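Transcription regulator (Lactobacillus plantarum WCFS1, PDB 3CLK) probably regulates transcription as a DNA-binding dimer of the LacI/GalR type, with an effector-sensing region built like a periplasmic binding protein. Local coordinates at residues 82-85 and 90-93; 105-110 and 236-241. All blocks are in the same frame, centred on the assembly; numbering follows the deposited sequence.

Interaction 1 of 2, residues 82-85 and 90-93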
ATOM      1  N   GLN B  82      16.073 -24.922   1.836  1.00 39.61           N
ATOM      2  CA  GLN B  82      16.858 -25.860   2.639  1.00 42.01           C
ATOM      3  C   GLN B  82      17.739 -25.025   3.562  1.00 40.97           C
ATOM      4  O   GLN B  82      18.072 -25.436   4.670  1.00 40.65           O
ATOM      5  CB  GLN B  82      17.737 -26.756   1.756  1.00 44.45           C
ATOM      6  CG  GLN B  82      18.665 -25.998   0.824  1.00 49.85           C
ATOM      7  CD  GLN B  82      19.970 -26.730   0.555  1.00 52.74           C
ATOM      8  OE1 GLN B  82      19.976 -27.891   0.142  1.00 54.11           O
ATOM      9  NE2 GLN B  82      21.085 -26.045   0.786  1.00 54.01           N
ATOM     10  N   LEU B  83      18.104 -23.839   3.093  1.00 40.09           N
ATOM     11  CA  LEU B  83      18.930 -22.937   3.873  1.00 40.22           C
ATOM     12  C   LEU B  83      18.196 -22.526   5.154  1.00 39.86           C
ATOM     13  O   LEU B  83      18.734 -22.646   6.253  1.00 40.32           O
ATOM     14  CB  LEU B  83      19.286 -21.709   3.035  1.00 40.53           C
ATOM     15  CG  LEU B  83      20.173 -20.626   3.650  1.00 42.71           C
ATOM     16  CD1 LEU B  83      19.340 -19.685   4.500  1.00 44.15           C
ATOM     17  CD2 LEU B  83      21.286 -21.278   4.464  1.00 44.53           C
ATOM     18  N   LEU B  84      16.969 -22.042   5.006  1.00 38.33           N
ATOM     19  CA  LEU B  84      16.174 -21.629   6.157  1.00 37.30           C
ATOM     20  C   LEU B  84      15.872 -22.831   7.045  1.00 36.93           C
ATOM     21  O   LEU B  84      15.845 -22.719   8.265  1.00 37.33           O
ATOM     22  CB  LEU B  84      14.854 -20.991   5.696  1.00 35.77           C
ATOM     23  CG  LEU B  84      13.800 -20.676   6.766  1.00 35.12           C
ATOM     24  CD1 LEU B  84      14.359 -19.712   7.802  1.00 33.91           C
ATOM     25  CD2 LEU B  84      12.567 -20.085   6.095  1.00 35.18           C
ATOM     26  N   GLN B  85      15.647 -23.982   6.425  1.00 38.07           N
ATOM     27  CA  GLN B  85      15.339 -25.187   7.178  1.00 39.33           C
ATOM     28  C   GLN B  85      16.534 -25.726   7.959  1.00 39.96           C
ATOM     29  O   GLN B  85      16.360 -26.425   8.955  1.00 41.41           O
ATOM     30  CB  GLN B  85      14.792 -26.267   6.243  1.00 40.25           C
ATOM     31  CG  GLN B  85      13.432 -25.930   5.645  1.00 42.71           C
ATOM     32  CD  GLN B  85      12.700 -27.153   5.126  1.00 43.78           C
ATOM     33  OE1 GLN B  85      11.606 -27.050   4.566  1.00 41.81           O
ATOM     34  NE2 GLN B  85      13.297 -28.321   5.318  1.00 46.34           N
ATOM     35  N   PRO B  90      12.726 -21.407  14.113  1.00 27.87           N
ATOM     36  CA  PRO B  90      11.294 -21.639  13.915  1.00 26.84           C
ATOM     37  C   PRO B  90      10.795 -20.724  12.796  1.00 24.68           C
ATOM     38  O   PRO B  90      11.107 -19.534  12.780  1.00 23.57           O
ATOM     39  CB  PRO B  90      10.697 -21.263  15.271  1.00 27.63           C
ATOM     40  CG  PRO B  90      11.790 -21.613  16.228  1.00 26.86           C
ATOM     41  CD  PRO B  90      13.019 -21.093  15.522  1.00 29.14           C
ATOM     42  N   TYR B  91      10.031 -21.264  11.857  1.00 25.23           N
ATOM     43  CA  TYR B  91       9.531 -20.433  10.770  1.00 26.23           C
ATOM     44  C   TYR B  91       8.151 -20.882  10.312  1.00 26.14           C
ATOM     45  O   TYR B  91       7.747 -22.022  10.544  1.00 26.37           O
ATOM     46  CB  TYR B  91      10.513 -20.462   9.589  1.00 26.04           C
ATOM     47  CG  TYR B  91      10.487 -21.758   8.813  1.00 28.40           C
ATOM     48  CD1 TYR B  91       9.604 -21.934   7.748  1.00 28.69           C
ATOM     49  CD2 TYR B  91      11.301 -22.831   9.178  1.00 29.91           C
ATOM     50  CE1 TYR B  91       9.525 -23.146   7.066  1.00 28.84           C
ATOM     51  CE2 TYR B  91      11.229 -24.056   8.503  1.00 28.19           C
ATOM     52  CZ  TYR B  91      10.337 -24.200   7.449  1.00 30.32           C
ATOM     53  OH  TYR B  91      10.247 -25.397   6.774  1.00 30.19           O
ATOM     54  N   CYS B  92       7.437 -19.970   9.656  1.00 24.15           N
ATOM     55  CA  CYS B  92       6.102 -20.245   9.144  1.00 22.30           C
ATOM     56  C   CYS B  92       5.808 -19.271   8.009  1.00 21.78           C
ATOM     57  O   CYS B  92       6.137 -18.085   8.098  1.00 17.72           O
ATOM     58  CB  CYS B  92       5.061 -20.075  10.254  1.00 21.81           C
ATOM     59  SG  CYS B  92       3.380 -20.630   9.823  1.00 25.61           S
ATOM     60  N   PHE B  93       5.211 -19.782   6.937  1.00 20.98           N
ATOM     61  CA  PHE B  93       4.849 -18.950   5.793  1.00 24.16           C
ATOM     62  C   PHE B  93       3.440 -18.391   6.001  1.00 23.59           C
ATOM     63  O   PHE B  93       2.565 -19.085   6.524  1.00 24.85           O
ATOM     64  CB  PHE B  93       4.880 -19.768   4.496  1.00 23.98           C
ATOM     65  CG  PHE B  93       6.268 -20.073   3.999  1.00 26.91           C
ATOM     66  CD1 PHE B  93       7.039 -21.064   4.600  1.00 25.90           C
ATOM     67  CD2 PHE B  93       6.803 -19.369   2.923  1.00 25.07           C
ATOM     68  CE1 PHE B  93       8.328 -21.350   4.132  1.00 28.15           C
ATOM     69  CE2 PHE B  93       8.087 -19.643   2.447  1.00 26.08           C
ATOM     70  CZ  PHE B  93       8.852 -20.633   3.050  1.00 28.59           C
TER
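Leu84, on helix 78-86, lays its isobutyl end over one face of the Tyr91 ring at the start of strand 91-94. Its methyl CD2 stands 4.1 Å from the ring centroid and 26° off the ring normal, a CH-pi contact made from above the face. The methyl leans toward the root of the ring, with CD2 of Leu84 3.8 Å from CG of Tyr91, and the branch carbon CG of Leu84 lies over the same face near the rim. The leucine reaches this place because its CG is anti to the backbone N (chi1 172°), which sends the branch out from the helix toward the strand. Tyr91 answers with CG set between its own backbone N and carbonyl carbon, which turns the ring back toward the helix, so that its hydroxyl end comes to Gln85.

At the phenol end the approach is oblique. CG of Gln85 lies 4.0 Å from CZ and 3.4 Å from OH of Tyr91, and beyond it the extended chain carries OE1 of Gln85 to 3.1 Å from that hydroxyl. The amide and ring planes are 23° apart, a shallow tilt. With an alanine here in place of Tyr91 the ring is gone, and Leu84 CD2 would probably be left facing a gap and Gln85 without its phenol neighbour.

Leu84 is buried also against Ile69 and Leu71 of strand 68-72, and Tyr91 touches Pro103, whereas the exposed Gln85 edges the contact. Cys92 pairs through its backbone with Ile69 and Leu71. Helix 78-86 thus covers two adjacent parallel strands, as in the beta-alpha-beta crossover of a Rossmann-like lobe.

Interaction 2 of 2, residues 105-110 and 236-241; sequences ISSDDE and ISQDFF
Ser107 and Gln238 meet in the hinge of a fold of the periplasmic binding protein type, where two of the chain crossings pass side by side between the lobes. One runs from strand 104-106 into helix 109-121, the other from strand 234-237 into helix 240-256. The Ser107 hydroxyl, held beside its own backbone N (chi1 -64°), donates to the Gln238 amide oxygen, with OG to OE1 2.8 Å. It approaches at a C=O...donor angle of 118°, tilted 19° from the carbonyl plane. The other end of that amide is also engaged, NE2 of Gln238 bonding to Asp221, and the two bonds together should fix which way the amide is flipped. A water donates to OG of Ser107 at 2.9 Å and accepts from N of Asp239 at 2.9 Å, giving the buried hydroxyl a second partner and tying it to the backbone of the other crossing. CB of Gln238 lies 3.7 Å above the plane of the Phe240 ring, near its rim. Met243 and Ile112 touch both Ser107 and Gln238, so apolar side chains pack against the polar pair. Asp108 and Asp239 each N-cap the helix that follows, through bonds to Asp111 N and Gln242 N. These are two of the three interlobe crossings that make up the hinge of the LacI/GalR-type fold.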
ATOM      1  N   ILE B 105       0.311 -20.650   6.961  1.00 25.40           N
ATOM      2  CA  ILE B 105      -0.966 -20.143   7.426  1.00 25.02           C
ATOM      3  C   ILE B 105      -1.441 -19.231   6.306  1.00 24.92           C
ATOM      4  O   ILE B 105      -0.761 -18.256   5.961  1.00 23.41           O
ATOM      5  CB  ILE B 105      -0.814 -19.309   8.696  1.00 25.09           C
ATOM      6  CG1 ILE B 105      -0.301 -20.193   9.836  1.00 25.63           C
ATOM      7  CG2 ILE B 105      -2.147 -18.653   9.044  1.00 23.16           C
ATOM      8  CD1 ILE B 105       0.089 -19.409  11.080  1.00 25.69           C
ATOM      9  N   SER B 106      -2.593 -19.553   5.727  1.00 23.65           N
ATOM     10  CA  SER B 106      -3.136 -18.756   4.637  1.00 23.74           C
ATOM     11  C   SER B 106      -4.590 -19.111   4.403  1.00 24.22           C
ATOM     12  O   SER B 106      -5.191 -19.859   5.180  1.00 23.58           O
ATOM     13  CB  SER B 106      -2.353 -19.019   3.351  1.00 24.60           C
ATOM     14  OG  SER B 106      -2.528 -20.358   2.927  1.00 27.68           O
ATOM     15  N   SER B 107      -5.149 -18.564   3.327  1.00 22.32           N
ATOM     16  CA  SER B 107      -6.531 -18.833   2.958  1.00 21.26           C
ATOM     17  C   SER B 107      -6.547 -20.078   2.098  1.00 23.30           C
ATOM     18  O   SER B 107      -5.504 -20.513   1.595  1.00 24.13           O
ATOM     19  CB  SER B 107      -7.117 -17.671   2.144  1.00 20.19           C
ATOM     20  OG  SER B 107      -7.190 -16.475   2.903  1.00 19.05           O
ATOM     21  N   ASP B 108      -7.732 -20.656   1.930  1.00 22.71           N
ATOM     22  CA  ASP B 108      -7.884 -21.827   1.083  1.00 21.02           C
ATOM     23  C   ASP B 108      -8.065 -21.218  -0.303  1.00 22.15           C
ATOM     24  O   ASP B 108      -9.164 -20.792  -0.664  1.00 20.66           O
ATOM     25  CB  ASP B 108      -9.133 -22.606   1.478  1.00 22.24           C
ATOM     26  CG  ASP B 108      -9.307 -23.863   0.663  1.00 24.00           C
ATOM     27  OD1 ASP B 108      -9.020 -23.836  -0.553  1.00 27.23           O
ATOM     28  OD2 ASP B 108      -9.743 -24.874   1.236  1.00 27.64           O
ATOM     29  N   ASP B 109      -6.984 -21.161  -1.073  1.00 19.52           N
ATOM     30  CA  ASP B 109      -7.044 -20.556  -2.399  1.00 20.67           C
ATOM     31  C   ASP B 109      -8.100 -21.152  -3.305  1.00 19.83           C
ATOM     32  O   ASP B 109      -8.792 -20.424  -4.012  1.00 18.70           O
ATOM     33  CB  ASP B 109      -5.675 -20.617  -3.082  1.00 20.08           C
ATOM     34  CG  ASP B 109      -4.691 -19.636  -2.480  1.00 22.68           C
ATOM     35  OD1 ASP B 109      -4.942 -18.415  -2.571  1.00 26.44           O
ATOM     36  OD2 ASP B 109      -3.677 -20.075  -1.913  1.00 24.02           O
ATOM     37  N   GLU B 110      -8.242 -22.469  -3.302  1.00 19.09           N
ATOM     38  CA  GLU B 110      -9.258 -23.047  -4.157  1.00 19.37           C
ATOM     39  C   GLU B 110     -10.629 -22.518  -3.742  1.00 19.92           C
ATOM     40  O   GLU B 110     -11.442 -22.154  -4.592  1.00 20.79           O
ATOM     41  CB  GLU B 110      -9.253 -24.577  -4.081  1.00 22.21           C
ATOM     42  CG  GLU B 110     -10.172 -25.187  -5.132  1.00 29.06           C
ATOM     43  CD  GLU B 110     -10.247 -26.699  -5.078  1.00 31.04           C
ATOM     44  OE1 GLU B 110      -9.185 -27.351  -4.975  1.00 34.04           O
ATOM     45  OE2 GLU B 110     -11.371 -27.231  -5.157  1.00 33.90           O
ATOM     46  N   ILE B 236     -13.890 -10.914  -1.996  1.00 17.44           N
ATOM     47  CA  ILE B 236     -13.762 -12.106  -1.179  1.00 18.13           C
ATOM     48  C   ILE B 236     -12.572 -11.634  -0.367  1.00 18.85           C
ATOM     49  O   ILE B 236     -11.444 -11.550  -0.873  1.00 18.83           O
ATOM     50  CB  ILE B 236     -13.399 -13.348  -2.013  1.00 15.70           C
ATOM     51  CG1 ILE B 236     -14.569 -13.710  -2.929  1.00 15.13           C
ATOM     52  CG2 ILE B 236     -13.067 -14.522  -1.089  1.00 18.22           C
ATOM     53  CD1 ILE B 236     -15.885 -13.950  -2.193  1.00 19.70           C
ATOM     54  N   SER B 237     -12.832 -11.276   0.883  1.00 18.55           N
ATOM     55  CA  SER B 237     -11.798 -10.736   1.746  1.00 20.18           C
ATOM     56  C   SER B 237     -11.053 -11.786   2.537  1.00 21.20           C
ATOM     57  O   SER B 237     -11.658 -12.711   3.080  1.00 21.92           O
ATOM     58  CB  SER B 237     -12.415  -9.709   2.689  1.00 19.78           C
ATOM     59  OG  SER B 237     -13.136  -8.750   1.937  1.00 20.22           O
ATOM     60  N   GLN B 238      -9.731 -11.645   2.576  1.00 21.03           N
ATOM     61  CA  GLN B 238      -8.881 -12.568   3.316  1.00 22.25           C
ATOM     62  C   GLN B 238      -8.618 -11.903   4.653  1.00 21.85           C
ATOM     63  O   GLN B 238      -8.514 -10.677   4.731  1.00 20.64           O
ATOM     64  CB  GLN B 238      -7.539 -12.786   2.600  1.00 21.05           C
ATOM     65  CG  GLN B 238      -7.643 -13.352   1.198  1.00 22.49           C
ATOM     66  CD  GLN B 238      -6.298 -13.846   0.683  1.00 22.31           C
ATOM     67  OE1 GLN B 238      -5.704 -14.753   1.258  1.00 25.56           O
ATOM     68  NE2 GLN B 238      -5.814 -13.246  -0.397  1.00 19.57           N
ATOM     69  N   ASP B 239      -8.507 -12.704   5.704  1.00 22.36           N
ATOM     70  CA  ASP B 239      -8.249 -12.149   7.019  1.00 23.59           C
ATOM     71  C   ASP B 239      -6.748 -12.102   7.255  1.00 24.22           C
ATOM     72  O   ASP B 239      -6.219 -12.865   8.064  1.00 24.73           O
ATOM     73  CB  ASP B 239      -8.918 -12.998   8.100  1.00 25.51           C
ATOM     74  CG  ASP B 239      -8.977 -12.288   9.438  1.00 25.82           C
ATOM     75  OD1 ASP B 239      -8.168 -11.369   9.662  1.00 24.58           O
ATOM     76  OD2 ASP B 239      -9.829 -12.653  10.271  1.00 31.27           O
ATOM     77  N   PHE B 240      -6.072 -11.199   6.543  1.00 22.80           N
ATOM     78  CA  PHE B 240      -4.623 -11.036   6.652  1.00 22.11           C
ATOM     79  C   PHE B 240      -4.191 -10.771   8.092  1.00 22.83           C
ATOM     80  O   PHE B 240      -3.183 -11.305   8.561  1.00 20.67           O
ATOM     81  CB  PHE B 240      -4.150  -9.872   5.772  1.00 19.60           C
ATOM     82  CG  PHE B 240      -4.448 -10.051   4.304  1.00 20.50           C
ATOM     83  CD1 PHE B 240      -3.879 -11.097   3.584  1.00 18.77           C
ATOM     84  CD2 PHE B 240      -5.282  -9.155   3.635  1.00 18.59           C
ATOM     85  CE1 PHE B 240      -4.133 -11.251   2.208  1.00 19.41           C
ATOM     86  CE2 PHE B 240      -5.541  -9.300   2.265  1.00 18.96           C
ATOM     87  CZ  PHE B 240      -4.968 -10.343   1.553  1.00 18.39           C
ATOM     88  N   PHE B 241      -4.950  -9.931   8.785  1.00 23.17           N
ATOM     89  CA  PHE B 241      -4.630  -9.590  10.162  1.00 24.13           C
ATOM     90  C   PHE B 241      -4.488 -10.868  10.984  1.00 23.73           C
ATOM     91  O   PHE B 241      -3.483 -11.072  11.669  1.00 23.60           O
ATOM     92  CB  PHE B 241      -5.734  -8.722  10.765  1.00 25.60           C
ATOM     93  CG  PHE B 241      -5.363  -8.103  12.086  1.00 28.63           C
ATOM     94  CD1 PHE B 241      -4.683  -6.891  12.132  1.00 29.21           C
ATOM     95  CD2 PHE B 241      -5.688  -8.737  13.282  1.00 28.09           C
ATOM     96  CE1 PHE B 241      -4.333  -6.313  13.355  1.00 30.30           C
ATOM     97  CE2 PHE B 241      -5.342  -8.169  14.510  1.00 31.04           C
ATOM     98  CZ  PHE B 241      -4.663  -6.952  14.544  1.00 29.39           C
TER
HETATM   99  O   HOH W   1      -8.592 -15.608   5.279  1.00 16.77           O

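In the fold
Interactions 1 and 2 each have one segment on neighbouring strands of one parallel sheet, and their centres are about 21 Å apart. They join directly where strand 91-94 pairs with strand 104-106: Phe93 O is 2.8 Å from Ile105 N, a probable hydrogen bond, and Cys92 SG packs 3.7 Å from Ile105 CG1. Interaction 1 belongs to the outer part of this lobe, its centre about 21 Å from the chain centre, and is local in sequence. Interaction 2, about 6 Å from the chain centre, closes a span of more than a hundred residues at the hinge. In relatives of this fold the effector binds in the cleft between the lobes, next to such a hinge.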